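Local structure of 4-hydroxybutyrate CoA-transferase (Porphyromonas gingivalis, 3EH7) at residues A[208-211]-A[212-216]; A[237-241]-A[242-246]. The protein probably transfers coenzyme A between carboxylic acids such as acetate and 4-hydroxybutyrate. All coordinates share one frame; numbering follows the deposited sequence.

Interaction 1: A[208-211]-A[212-216]; sequences ELIE and DGATL
A tight turn and a small apolar cluster bring Ile-210 and Glu-211 against Ala-214 and Leu-216, where the chain passes from helix 197-208 into strand 215-217. Ala-214 N donates to Glu-211 O at 3.1 Å. The bond is bent, with an N-H...O angle of 143°, and the donor lies tilted from the carbonyl plane. It closes a type II beta turn from Glu-211 to Ala-214. Gly-213 holds the third position with a positive phi of 86°, where a side chain would run into the preceding carbonyl oxygen. In this alpha/beta fold, the turn reverses the chain into one of the parallel strands of the mixed sheet. The methyl of Ala-214 points back at Ile-210, and its CB meets Ile-210 CG2 at 3.9 Å. Ile-210 CG2 lies anti to its own backbone N, which puts this branch within reach of both Ala-214 and Leu-216. Leu-216 crosses Ile-210 at about a right angle. Its CD2 alone does the touching, 3.9 Å from Ile-210 CD1 and 4.0 Å from CG2 of the same isoleucine. Leu-231 and Val-311 pack on both Ile-210 and Leu-216. Asp-212 OD1 accepts from the backbone N of Lys-235. Leu-209 O accepts from Lys-355 NZ, and Ile-210 O from Lys-234 NZ.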
ATOM      1  N   GLU A 208     -15.908 -15.469 -14.206  1.00 23.34           N
ATOM      2  CA  GLU A 208     -17.066 -14.606 -14.119  1.00 24.18           C
ATOM      3  C   GLU A 208     -16.668 -13.147 -13.964  1.00 23.72           C
ATOM      4  O   GLU A 208     -17.423 -12.262 -14.316  1.00 22.75           O
ATOM      5  CB  GLU A 208     -17.820 -14.986 -12.865  1.00 25.26           C
ATOM      6  CG  GLU A 208     -19.289 -14.860 -12.921  1.00 29.26           C
ATOM      7  CD  GLU A 208     -19.915 -15.677 -11.811  1.00 33.59           C
ATOM      8  OE1 GLU A 208     -20.159 -16.899 -12.005  1.00 37.44           O
ATOM      9  OE2 GLU A 208     -20.140 -15.089 -10.737  1.00 36.83           O
ATOM     10  N   LEU A 209     -15.508 -12.895 -13.357  1.00 22.86           N
ATOM     11  CA  LEU A 209     -15.139 -11.525 -13.028  1.00 23.15           C
ATOM     12  C   LEU A 209     -14.275 -10.899 -14.132  1.00 23.60           C
ATOM     13  O   LEU A 209     -13.936  -9.705 -14.065  1.00 24.65           O
ATOM     14  CB  LEU A 209     -14.451 -11.488 -11.653  1.00 22.83           C
ATOM     15  CG  LEU A 209     -15.307 -11.865 -10.439  1.00 20.50           C
ATOM     16  CD1 LEU A 209     -14.445 -11.877  -9.158  1.00 22.34           C
ATOM     17  CD2 LEU A 209     -16.489 -10.915 -10.263  1.00 21.59           C
ATOM     18  N   ILE A 210     -13.943 -11.699 -15.151  1.00 23.42           N
ATOM     19  CA  ILE A 210     -13.087 -11.277 -16.240  1.00 23.16           C
ATOM     20  C   ILE A 210     -13.915 -10.994 -17.476  1.00 24.35           C
ATOM     21  O   ILE A 210     -14.556 -11.903 -18.022  1.00 24.55           O
ATOM     22  CB  ILE A 210     -12.041 -12.363 -16.567  1.00 22.94           C
ATOM     23  CG1 ILE A 210     -11.080 -12.506 -15.390  1.00 22.13           C
ATOM     24  CG2 ILE A 210     -11.290 -12.013 -17.898  1.00 21.83           C
ATOM     25  CD1 ILE A 210     -10.143 -13.675 -15.430  1.00 20.68           C
ATOM     26  N   GLU A 211     -13.934  -9.734 -17.900  1.00 24.84           N
ATOM     27  CA  GLU A 211     -14.692  -9.340 -19.072  1.00 25.89           C
ATOM     28  C   GLU A 211     -13.776  -9.255 -20.282  1.00 25.06           C
ATOM     29  O   GLU A 211     -12.547  -9.251 -20.153  1.00 23.61           O
ATOM     30  CB  GLU A 211     -15.339  -7.981 -18.862  1.00 27.37           C
ATOM     31  CG  GLU A 211     -16.348  -7.923 -17.717  1.00 31.47           C
ATOM     32  CD  GLU A 211     -16.488  -6.492 -17.195  1.00 38.48           C
ATOM     33  OE1 GLU A 211     -15.667  -6.067 -16.341  1.00 41.36           O
ATOM     34  OE2 GLU A 211     -17.408  -5.781 -17.668  1.00 43.88           O
ATOM     35  N   ASP A 212     -14.395  -9.190 -21.457  1.00 23.88           N
ATOM     36  CA  ASP A 212     -13.650  -9.113 -22.694  1.00 23.39           C
ATOM     37  C   ASP A 212     -12.760  -7.903 -22.606  1.00 22.51           C
ATOM     38  O   ASP A 212     -13.187  -6.878 -22.125  1.00 21.88           O
ATOM     39  CB  ASP A 212     -14.579  -8.918 -23.878  1.00 23.03           C
ATOM     40  CG  ASP A 212     -15.380 -10.150 -24.204  1.00 23.99           C
ATOM     41  OD1 ASP A 212     -14.944 -11.291 -23.918  1.00 25.95           O
ATOM     42  OD2 ASP A 212     -16.445  -9.956 -24.771  1.00 23.83           O
ATOM     43  N   GLY A 213     -11.538  -8.044 -23.078  1.00 22.00           N
ATOM     44  CA  GLY A 213     -10.596  -6.950 -23.092  1.00 21.70           C
ATOM     45  C   GLY A 213      -9.795  -6.772 -21.816  1.00 21.26           C
ATOM     46  O   GLY A 213      -8.988  -5.840 -21.743  1.00 20.37           O
ATOM     47  N   ALA A 214     -10.013  -7.637 -20.815  1.00 19.86           N
ATOM     48  CA  ALA A 214      -9.299  -7.487 -19.543  1.00 19.54           C
ATOM     49  C   ALA A 214      -7.807  -7.724 -19.761  1.00 19.65           C
ATOM     50  O   ALA A 214      -7.420  -8.491 -20.652  1.00 19.64           O
ATOM     51  CB  ALA A 214      -9.818  -8.437 -18.478  1.00 18.83           C
ATOM     52  N   THR A 215      -6.987  -7.037 -18.959  1.00 19.10           N
ATOM     53  CA  THR A 215      -5.551  -7.327 -18.863  1.00 19.37           C
ATOM     54  C   THR A 215      -5.323  -8.100 -17.605  1.00 19.24           C
ATOM     55  O   THR A 215      -5.698  -7.643 -16.506  1.00 20.09           O
ATOM     56  CB  THR A 215      -4.702  -6.026 -18.828  1.00 20.01           C
ATOM     57  OG1 THR A 215      -5.188  -5.135 -19.827  1.00 21.76           O
ATOM     58  CG2 THR A 215      -3.194  -6.326 -19.088  1.00 19.67           C
ATOM     59  N   LEU A 216      -4.676  -9.255 -17.723  1.00 19.29           N
ATOM     60  CA  LEU A 216      -4.583 -10.157 -16.585  1.00 20.01           C
ATOM     61  C   LEU A 216      -3.207 -10.198 -15.942  1.00 19.86           C
ATOM     62  O   LEU A 216      -2.197 -10.139 -16.636  1.00 19.63           O
ATOM     63  CB  LEU A 216      -4.937 -11.591 -17.000  1.00 19.65           C
ATOM     64  CG  LEU A 216      -6.244 -11.828 -17.745  1.00 21.18           C
ATOM     65  CD1 LEU A 216      -6.318 -13.306 -18.066  1.00 20.45           C
ATOM     66  CD2 LEU A 216      -7.465 -11.353 -16.943  1.00 19.12           C
TER

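Interaction 2: A[237-241]-A[242-246]; sequences LGIHT and EMFSD
Thr-241 holds the bend with both branches of its side chain, the hydroxyl on the backbone of Met-243 and the methyl against Phe-244. The bend is part of a strand-to-helix connection in an alpha/beta fold. After strand 238-240 the chain leaves the large mixed sheet, turns through Thr-241 and Glu-242, and runs by the short, weakly bonded strand 243-244 to helix 246-253. Strand 243-244 pairs in parallel with strand 273-274. Thr-241 OG1 donates to Met-243 O over 2.9 Å. It approaches from above the carbonyl plane, 39° out of it, and so misses the lone-pair directions. The same oxygen pairs with Leu-218 N, so one hydroxyl links the bend to the chain just beyond strand 215-217. With chi1 at -166°, OG1 is anti to the backbone N, and CG2 sits between that N and the carbonyl carbon. From there CG2 reaches the edge of the Phe-244 ring, close to the ring plane. Ile-239 brings its CG2 to Phe-244 CD2, and the two side chains cross obliquely. Met-269 and Ala-271 of the neighbouring strand 269-271 also touch the phenyl group, as does Leu-274. The CB of Glu-242 points away from the 237-241 segment, though it still touches Thr-241 C, and the chain is extended beyond CG. Its OE2 is hydrogen-bonded to Thr-338 OG1, and its OE1 to Asn-299 ND2, so both carboxylate oxygens have partners. At the Phe-244 ring, CD2 is the shared point of contact, 3.8 Å from Thr-241 CG2 and 4.1 Å from Ile-239 CG2.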
ATOM      1  N   LEU A 237      -8.243 -10.624 -24.520  1.00 20.78           N
ATOM      2  CA  LEU A 237      -7.583 -10.437 -23.238  1.00 20.17           C
ATOM      3  C   LEU A 237      -6.130 -10.101 -23.489  1.00 19.58           C
ATOM      4  O   LEU A 237      -5.596 -10.417 -24.546  1.00 18.97           O
ATOM      5  CB  LEU A 237      -7.721 -11.701 -22.380  1.00 19.55           C
ATOM      6  CG  LEU A 237      -9.169 -12.199 -22.159  1.00 18.79           C
ATOM      7  CD1 LEU A 237      -9.181 -13.415 -21.243  1.00 16.21           C
ATOM      8  CD2 LEU A 237     -10.032 -11.097 -21.567  1.00 18.86           C
ATOM      9  N   GLY A 238      -5.522  -9.408 -22.530  1.00 19.86           N
ATOM     10  CA  GLY A 238      -4.108  -9.048 -22.581  1.00 19.75           C
ATOM     11  C   GLY A 238      -3.379  -9.495 -21.341  1.00 19.76           C
ATOM     12  O   GLY A 238      -4.003  -9.872 -20.334  1.00 20.20           O
ATOM     13  N   ILE A 239      -2.053  -9.461 -21.395  1.00 19.64           N
ATOM     14  CA  ILE A 239      -1.219  -9.865 -20.270  1.00 19.32           C
ATOM     15  C   ILE A 239      -0.263  -8.747 -19.790  1.00 19.37           C
ATOM     16  O   ILE A 239       0.549  -8.215 -20.555  1.00 19.31           O
ATOM     17  CB  ILE A 239      -0.386 -11.116 -20.626  1.00 19.89           C
ATOM     18  CG1 ILE A 239      -1.296 -12.343 -20.806  1.00 19.72           C
ATOM     19  CG2 ILE A 239       0.699 -11.373 -19.573  1.00 17.24           C
ATOM     20  CD1 ILE A 239      -1.967 -12.807 -19.524  1.00 19.76           C
ATOM     21  N   HIS A 240      -0.392  -8.404 -18.509  1.00 18.88           N
ATOM     22  CA  HIS A 240       0.595  -7.606 -17.799  1.00 18.55           C
ATOM     23  C   HIS A 240       0.666  -8.189 -16.403  1.00 18.76           C
ATOM     24  O   HIS A 240      -0.204  -7.961 -15.537  1.00 17.98           O
ATOM     25  CB  HIS A 240       0.297  -6.105 -17.793  1.00 18.10           C
ATOM     26  CG  HIS A 240       1.367  -5.299 -17.110  1.00 18.48           C
ATOM     27  ND1 HIS A 240       2.161  -4.387 -17.773  1.00 19.42           N
ATOM     28  CD2 HIS A 240       1.799  -5.303 -15.828  1.00 21.19           C
ATOM     29  CE1 HIS A 240       3.018  -3.853 -16.924  1.00 18.40           C
ATOM     30  NE2 HIS A 240       2.822  -4.394 -15.736  1.00 19.72           N
ATOM     31  N   THR A 241       1.695  -9.002 -16.232  1.00 18.48           N
ATOM     32  CA  THR A 241       1.732  -9.975 -15.177  1.00 18.85           C
ATOM     33  C   THR A 241       3.125 -10.066 -14.557  1.00 19.74           C
ATOM     34  O   THR A 241       4.120  -9.653 -15.139  1.00 19.14           O
ATOM     35  CB  THR A 241       1.297 -11.333 -15.729  1.00 19.10           C
ATOM     36  OG1 THR A 241       1.022 -12.233 -14.640  1.00 16.71           O
ATOM     37  CG2 THR A 241       2.388 -11.922 -16.717  1.00 16.66           C
ATOM     38  N   GLU A 242       3.194 -10.580 -13.347  1.00 20.44           N
ATOM     39  CA  GLU A 242       4.497 -10.811 -12.765  1.00 20.54           C
ATOM     40  C   GLU A 242       5.175 -11.954 -13.534  1.00 20.64           C
ATOM     41  O   GLU A 242       6.356 -11.881 -13.922  1.00 19.94           O
ATOM     42  CB  GLU A 242       4.397 -11.138 -11.283  1.00 20.10           C
ATOM     43  CG  GLU A 242       5.767 -11.076 -10.588  1.00 21.67           C
ATOM     44  CD  GLU A 242       5.661 -11.316  -9.098  1.00 24.41           C
ATOM     45  OE1 GLU A 242       5.056 -10.452  -8.433  1.00 25.78           O
ATOM     46  OE2 GLU A 242       6.161 -12.360  -8.609  1.00 25.85           O
HETATM   47  N   MSE A 243       4.418 -13.020 -13.746  1.00 21.18           N
HETATM   48  CA  MSE A 243       4.907 -14.138 -14.535  1.00 20.90           C
HETATM   49  C   MSE A 243       3.752 -14.801 -15.257  1.00 20.16           C
HETATM   50  O   MSE A 243       2.619 -14.617 -14.901  1.00 18.79           O
HETATM   51  CB  MSE A 243       5.659 -15.142 -13.643  1.00 19.75           C
HETATM   52  CG  MSE A 243       4.807 -15.797 -12.587  1.00 22.54           C
HETATM   53 SE   MSE A 243       3.911 -17.442 -13.126  0.80 24.95          SE
HETATM   54  CE  MSE A 243       5.451 -18.618 -13.387  1.00 24.63           C
ATOM     55  N   PHE A 244       4.073 -15.564 -16.292  1.00 20.43           N
ATOM     56  CA  PHE A 244       3.095 -16.476 -16.888  1.00 21.37           C
ATOM     57  C   PHE A 244       3.741 -17.806 -17.233  1.00 21.30           C
ATOM     58  O   PHE A 244       4.951 -17.984 -17.046  1.00 21.49           O
ATOM     59  CB  PHE A 244       2.308 -15.854 -18.048  1.00 21.25           C
ATOM     60  CG  PHE A 244       3.119 -15.565 -19.272  1.00 22.48           C
ATOM     61  CD1 PHE A 244       3.376 -16.550 -20.206  1.00 23.02           C
ATOM     62  CD2 PHE A 244       3.593 -14.279 -19.510  1.00 23.91           C
ATOM     63  CE1 PHE A 244       4.129 -16.271 -21.354  1.00 23.66           C
ATOM     64  CE2 PHE A 244       4.341 -14.002 -20.644  1.00 24.60           C
ATOM     65  CZ  PHE A 244       4.590 -15.007 -21.586  1.00 23.45           C
ATOM     66  N   SER A 245       2.914 -18.732 -17.701  1.00 21.22           N
ATOM     67  CA  SER A 245       3.308 -20.113 -17.863  1.00 21.66           C
ATOM     68  C   SER A 245       2.481 -20.741 -18.973  1.00 21.23           C
ATOM     69  O   SER A 245       1.951 -20.029 -19.822  1.00 19.54           O
ATOM     70  CB  SER A 245       3.096 -20.869 -16.540  1.00 21.21           C
ATOM     71  OG  SER A 245       3.793 -22.092 -16.516  1.00 22.53           O
ATOM     72  N   ASP A 246       2.330 -22.070 -18.907  1.00 21.97           N
ATOM     73  CA  ASP A 246       1.730 -22.844 -19.986  1.00 21.93           C
ATOM     74  C   ASP A 246       0.313 -22.429 -20.271  1.00 21.27           C
ATOM     75  O   ASP A 246      -0.071 -22.333 -21.442  1.00 20.87           O
ATOM     76  CB  ASP A 246       1.779 -24.348 -19.687  1.00 22.52           C
ATOM     77  CG  ASP A 246       3.189 -24.915 -19.808  1.00 24.61           C
ATOM     78  OD1 ASP A 246       3.498 -25.545 -20.847  1.00 24.01           O
ATOM     79  OD2 ASP A 246       3.994 -24.714 -18.864  1.00 24.88           O
TER

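How the interactions relate
From the N terminus, helix 197-208 ends and interaction 1 closes the loop that turns into strand 215-217. Helix 222-229 follows, and the chain returns on strand 238-240. Interaction 2 then closes the bend at the far end of that strand, before helix 246-253. The two are in series and neither nest nor cross. Their strands are parallel neighbours in the large mixed sheet. Gly-238 joins them through two probable backbone hydrogen bonds: its O with Leu-216 N and its N with Ala-214 O, each 2.8 Å. Leu-237 CD2 packs 3.4 Å from Glu-211 O. The centres of the interactions lie about 13 Å apart.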